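Local coordinates for segregation and condensation protein B (Mycobacterium tuberculosis, PDB 2Z99), which probably takes part in chromosome segregation and condensation during cell division, as a winged-helix subunit associated with the bacterial SMC complex, at residues Leu103-Val108 with Ala118-Val123; Leu136-Ile141 with Leu162-Leu167. All coordinates share one frame; numbering follows the deposited sequence.

Interaction 1 of 2, residues Leu103-Val108 with Ala118-Val123; sequences LETLAV and ARVSAV
Val108 reaches out from helix 100-112 and meets two valines of helix 117-124, Val120 and Val123, one helical turn apart. With Val123 the approach is tip to tip: the methyl CG1 of Val123 sits 4.0 Å from CG2 of Val108 and equally near the other Val108 methyl, CG1, so one methyl rests against the fork of the opposing side chain. Because CG1 of Val123 is anti to its backbone N (chi1 167°), that methyl is the branch that makes both contacts. Val120 comes in at a slant, its CG2 lying 4.2 Å from Val108 CG1. Its second methyl serves another neighbour: CG1 of Val120 is 4.0 Å from OG1 of Thr105, the two side chains running nearly perpendicular.

Thr105 OG1 is buried against the valine methyl and has no hydrogen-bonding partner in the model. No hydrogen bond links the two helical segments, and their hold on each other is apolar and modest, with 168 Å² buried in all. The axes come within 10.1 Å of each other at an angle of 128°, and the backbones approach most closely at Val108 and Val120, whose CA atoms are 6.6 Å apart.

Such a crossing of two successive helices, joined by a short link that includes strand 115-116, fits the helical half of a winged-helix domain. Val120 also packs on Val109 and Val128, while Thr105 turns to Val131 and Leu135, bringing helix 129-137 in as the third helix of the bundle.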
loop_
_atom_site.group_PDB
_atom_site.type_symbol
_atom_site.label_atom_id
_atom_site.label_comp_id
_atom_site.label_asym_id
_atom_site.label_seq_id
_atom_site.Cartn_x
_atom_site.Cartn_y
_atom_site.Cartn_z
ATOM N N LEU A 103 -33.670 6.742 3.138
ATOM C CA LEU A 103 -34.546 5.959 2.280
ATOM C C LEU A 103 -35.995 6.319 2.591
ATOM O O LEU A 103 -36.832 6.474 1.694
ATOM C CB LEU A 103 -34.324 4.456 2.493
ATOM C CG LEU A 103 -33.092 3.762 1.889
ATOM C CD1 LEU A 103 -32.690 4.474 0.601
ATOM C CD2 LEU A 103 -31.938 3.757 2.877
ATOM N N GLU A 104 -36.273 6.463 3.881
ATOM C CA GLU A 104 -37.596 6.811 4.363
ATOM C C GLU A 104 -38.086 8.067 3.651
ATOM O O GLU A 104 -39.149 8.070 3.042
ATOM C CB GLU A 104 -37.537 7.084 5.864
ATOM C CG GLU A 104 -38.656 6.460 6.678
ATOM C CD GLU A 104 -38.285 5.094 7.228
ATOM O OE1 GLU A 104 -38.337 4.108 6.459
ATOM O OE2 GLU A 104 -37.928 5.014 8.429
ATOM N N THR A 105 -37.306 9.139 3.724
ATOM C CA THR A 105 -37.707 10.386 3.093
ATOM C C THR A 105 -37.663 10.301 1.583
ATOM O O THR A 105 -38.356 11.048 0.895
ATOM C CB THR A 105 -36.853 11.595 3.593
ATOM O OG1 THR A 105 -36.512 12.441 2.492
ATOM C CG2 THR A 105 -35.608 11.128 4.274
ATOM N N LEU A 106 -36.863 9.385 1.058
ATOM C CA LEU A 106 -36.787 9.229 -0.386
ATOM C C LEU A 106 -38.142 8.683 -0.811
ATOM O O LEU A 106 -38.743 9.160 -1.771
ATOM C CB LEU A 106 -35.691 8.232 -0.772
ATOM C CG LEU A 106 -35.074 8.317 -2.174
ATOM C CD1 LEU A 106 -34.547 6.943 -2.528
ATOM C CD2 LEU A 106 -36.085 8.765 -3.218
ATOM N N ALA A 107 -38.617 7.687 -0.070
ATOM C CA ALA A 107 -39.901 7.048 -0.341
ATOM C C ALA A 107 -41.040 8.055 -0.291
ATOM O O ALA A 107 -41.977 7.989 -1.092
ATOM C CB ALA A 107 -40.150 5.940 0.658
ATOM N N VAL A 108 -40.966 8.987 0.653
ATOM C CA VAL A 108 -42.003 9.988 0.770
ATOM C C VAL A 108 -42.089 10.786 -0.529
ATOM O O VAL A 108 -43.175 10.983 -1.064
ATOM C CB VAL A 108 -41.734 10.934 1.972
ATOM C CG1 VAL A 108 -42.749 12.069 1.994
ATOM C CG2 VAL A 108 -41.816 10.151 3.258
ATOM N N ALA A 118 -41.810 21.043 2.761
ATOM C CA ALA A 118 -42.649 21.319 3.921
ATOM C C ALA A 118 -43.533 20.116 4.223
ATOM O O ALA A 118 -43.791 19.813 5.382
ATOM C CB ALA A 118 -43.506 22.542 3.679
ATOM N N ARG A 119 -43.997 19.424 3.187
ATOM C CA ARG A 119 -44.840 18.254 3.409
ATOM C C ARG A 119 -43.992 17.031 3.726
ATOM O O ARG A 119 -44.458 16.091 4.370
ATOM C CB ARG A 119 -45.720 17.953 2.196
ATOM C CG ARG A 119 -46.691 16.794 2.426
ATOM C CD ARG A 119 -47.443 16.402 1.160
ATOM N NE ARG A 119 -48.848 16.818 1.136
ATOM C CZ ARG A 119 -49.280 18.067 1.308
ATOM N NH1 ARG A 119 -48.417 19.054 1.530
ATOM N NH2 ARG A 119 -50.581 18.332 1.236
ATOM N N VAL A 120 -42.750 17.032 3.260
ATOM C CA VAL A 120 -41.861 15.921 3.544
ATOM C C VAL A 120 -41.438 16.034 5.007
ATOM O O VAL A 120 -41.375 15.047 5.735
ATOM C CB VAL A 120 -40.601 15.955 2.659
ATOM C CG1 VAL A 120 -39.661 14.856 3.081
ATOM C CG2 VAL A 120 -40.982 15.784 1.194
ATOM N N SER A 121 -41.143 17.251 5.430
ATOM C CA SER A 121 -40.742 17.491 6.798
ATOM C C SER A 121 -41.896 17.120 7.745
ATOM O O SER A 121 -41.691 16.479 8.781
ATOM C CB SER A 121 -40.352 18.957 6.958
ATOM O OG SER A 121 -39.734 19.180 8.201
ATOM N N ALA A 122 -43.111 17.505 7.375
ATOM C CA ALA A 122 -44.269 17.204 8.199
ATOM C C ALA A 122 -44.534 15.706 8.238
ATOM O O ALA A 122 -44.671 15.119 9.316
ATOM C CB ALA A 122 -45.492 17.939 7.682
ATOM N N VAL A 123 -44.603 15.089 7.064
ATOM C CA VAL A 123 -44.842 13.652 6.968
ATOM C C VAL A 123 -43.794 12.833 7.718
ATOM O O VAL A 123 -44.112 11.788 8.279
ATOM C CB VAL A 123 -44.879 13.196 5.491
ATOM C CG1 VAL A 123 -44.814 11.674 5.392
ATOM C CG2 VAL A 123 -46.147 13.702 4.838
#

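Interaction 2 of 2, residues Leu136-Ile141 with Leu162-Leu167; sequences LARGLI and LERLGL
Leu140 and Arg164 make the closest approach between the turn after helix 129-137 and the end of helix 159-165. It is a van der Waals contact: the methyl CD2 of Leu140 lies 3.8 Å from NH1 of Arg164, and the two side chains cross at about a right angle. Leu140 is buried, whereas Arg164 lies at the surface and reaches across from its helix. Its CG stands anti to the carbonyl carbon (chi1 -84°), and from CG to NE the chain is fully extended, which carries the guanidinium over to the turn.

No hydrogen bond or salt bridge crosses the contact. The carbonyl O of Arg138 is 4.3 Å from Arg164 NH1, too far for a hydrogen bond, and both this oxygen and the Leu140 methyl lie obliquely to the guanidinium plane. CB of Arg138 is also near that nitrogen.

The turn itself is a Schellman motif closing helix 129-137. Gly139 has positive phi (62°), and its N donates a 2.8 Å hydrogen bond to the O of Leu136, one of the two bonds back into the last turn. From here the chain enters strand 141-146 of the winged-helix sheet; helix 159-165 follows the partner strand 153-157, so the contact joins the lead-in to one strand with the helix that comes after the other. Thr158, between that second strand and its helix, bonds to the backbone of Leu140 and, through its hydroxyl, to the carbonyl O of Gly139.

As for charge, NH1 of Arg138 and NH1 of Arg164 are 5.1 Å apart, and their like charges probably disfavour a closer approach. Arg138 has its strongest polar partner outside the contact, its NH2 hydrogen-bonding to the carbonyl O of Thr96.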
loop_
_atom_site.group_PDB
_atom_site.type_symbol
_atom_site.label_atom_id
_atom_site.label_comp_id
_atom_site.label_asym_id
_atom_site.label_seq_id
_atom_site.Cartn_x
_atom_site.Cartn_y
_atom_site.Cartn_z
ATOM N N LEU A 136 -30.417 15.130 -3.103
ATOM C CA LEU A 136 -30.274 16.009 -4.257
ATOM C C LEU A 136 -28.915 15.817 -4.925
ATOM O O LEU A 136 -28.838 15.565 -6.129
ATOM C CB LEU A 136 -30.427 17.471 -3.843
ATOM C CG LEU A 136 -31.812 17.918 -3.368
ATOM C CD1 LEU A 136 -31.741 19.364 -2.925
ATOM C CD2 LEU A 136 -32.830 17.736 -4.480
ATOM N N ALA A 137 -27.849 15.936 -4.139
ATOM C CA ALA A 137 -26.494 15.779 -4.649
ATOM C C ALA A 137 -26.294 14.428 -5.327
ATOM O O ALA A 137 -25.561 14.326 -6.309
ATOM C CB ALA A 137 -25.499 15.944 -3.526
ATOM N N ARG A 138 -26.940 13.388 -4.805
ATOM C CA ARG A 138 -26.817 12.059 -5.393
ATOM C C ARG A 138 -27.765 11.877 -6.572
ATOM O O ARG A 138 -27.877 10.771 -7.110
ATOM C CB ARG A 138 -27.114 10.971 -4.365
ATOM C CG ARG A 138 -26.199 10.970 -3.177
ATOM C CD ARG A 138 -26.445 9.738 -2.341
ATOM N NE ARG A 138 -25.594 9.728 -1.161
ATOM C CZ ARG A 138 -25.307 8.634 -0.466
ATOM N NH1 ARG A 138 -25.806 7.464 -0.844
ATOM N NH2 ARG A 138 -24.528 8.712 0.608
ATOM N N GLY A 139 -28.454 12.955 -6.947
ATOM C CA GLY A 139 -29.372 12.918 -8.071
ATOM C C GLY A 139 -30.554 11.978 -7.958
ATOM O O GLY A 139 -31.117 11.573 -8.980
ATOM N N LEU A 140 -30.942 11.613 -6.740
ATOM C CA LEU A 140 -32.093 10.731 -6.573
ATOM C C LEU A 140 -33.413 11.500 -6.687
ATOM O O LEU A 140 -34.462 10.921 -6.979
ATOM C CB LEU A 140 -32.028 9.998 -5.230
ATOM C CG LEU A 140 -31.136 8.757 -5.179
ATOM C CD1 LEU A 140 -31.368 7.907 -6.427
ATOM C CD2 LEU A 140 -29.693 9.181 -5.097
ATOM N N ILE A 141 -33.359 12.806 -6.449
ATOM C CA ILE A 141 -34.546 13.652 -6.544
ATOM C C ILE A 141 -34.072 14.981 -7.072
ATOM O O ILE A 141 -32.874 15.252 -7.089
ATOM C CB ILE A 141 -35.233 13.901 -5.159
ATOM C CG1 ILE A 141 -34.292 14.710 -4.252
ATOM C CG2 ILE A 141 -35.648 12.570 -4.529
ATOM C CD1 ILE A 141 -34.897 15.125 -2.917
ATOM N N LEU A 162 -35.174 5.698 -10.754
ATOM C CA LEU A 162 -35.850 4.549 -11.335
ATOM C C LEU A 162 -34.812 3.482 -11.675
ATOM O O LEU A 162 -35.102 2.286 -11.643
ATOM C CB LEU A 162 -36.603 4.979 -12.593
ATOM C CG LEU A 162 -37.630 6.095 -12.379
ATOM C CD1 LEU A 162 -38.036 6.695 -13.715
ATOM C CD2 LEU A 162 -38.840 5.546 -11.641
ATOM N N GLU A 163 -33.599 3.928 -11.991
ATOM C CA GLU A 163 -32.505 3.025 -12.331
ATOM C C GLU A 163 -31.937 2.323 -11.100
ATOM O O GLU A 163 -32.143 1.123 -10.924
ATOM C CB GLU A 163 -31.389 3.793 -13.044
ATOM C CG GLU A 163 -31.740 4.249 -14.451
ATOM C CD GLU A 163 -30.616 5.026 -15.110
ATOM O OE1 GLU A 163 -29.473 4.518 -15.140
ATOM O OE2 GLU A 163 -30.878 6.145 -15.601
ATOM N N ARG A 164 -31.223 3.070 -10.256
ATOM C CA ARG A 164 -30.631 2.507 -9.042
ATOM C C ARG A 164 -31.633 1.657 -8.276
ATOM O O ARG A 164 -31.259 0.807 -7.468
ATOM C CB ARG A 164 -30.115 3.615 -8.125
ATOM C CG ARG A 164 -28.724 4.109 -8.456
ATOM C CD ARG A 164 -28.238 5.077 -7.392
ATOM N NE ARG A 164 -26.838 5.450 -7.575
ATOM C CZ ARG A 164 -26.181 6.305 -6.793
ATOM N NH1 ARG A 164 -26.797 6.880 -5.769
ATOM N NH2 ARG A 164 -24.905 6.579 -7.032
ATOM N N LEU A 165 -32.912 1.903 -8.536
ATOM C CA LEU A 165 -33.982 1.166 -7.888
ATOM C C LEU A 165 -34.201 -0.146 -8.633
ATOM O O LEU A 165 -33.875 -1.225 -8.135
ATOM C CB LEU A 165 -35.265 2.009 -7.892
ATOM C CG LEU A 165 -36.547 1.470 -7.245
ATOM C CD1 LEU A 165 -37.214 0.453 -8.162
ATOM C CD2 LEU A 165 -36.219 0.865 -5.886
ATOM N N GLY A 166 -34.742 -0.040 -9.840
ATOM C CA GLY A 166 -35.001 -1.223 -10.636
ATOM C C GLY A 166 -35.976 -0.908 -11.751
ATOM O O GLY A 166 -37.018 -0.287 -11.520
ATOM N N LEU A 167 -35.631 -1.331 -12.962
ATOM C CA LEU A 167 -36.466 -1.098 -14.131
ATOM C C LEU A 167 -36.570 0.385 -14.482
ATOM O O LEU A 167 -35.622 1.149 -14.289
ATOM C CB LEU A 167 -37.860 -1.688 -13.908
#

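Both contacts lie in the C-terminal half of the modelled chain, on the same side of its centre, with their own centres about 16 Å apart. They follow in series: interaction 1 pairs helix 100-112 with helix 117-124 and is complete before helix 129-137 leads into interaction 2, which helix 159-165 closes after the strand hairpin. They meet directly where CD2 of Leu106 packs on CG2 of Ile141 at 4.0 Å. Helix 129-137 connects them further, since Thr105 and Leu106 both touch its Leu135. Interaction 1 lies within the helical part of the winged-helix domain; interaction 2 joins the turn leading into strand 141-146 to the helix that follows strand 153-157.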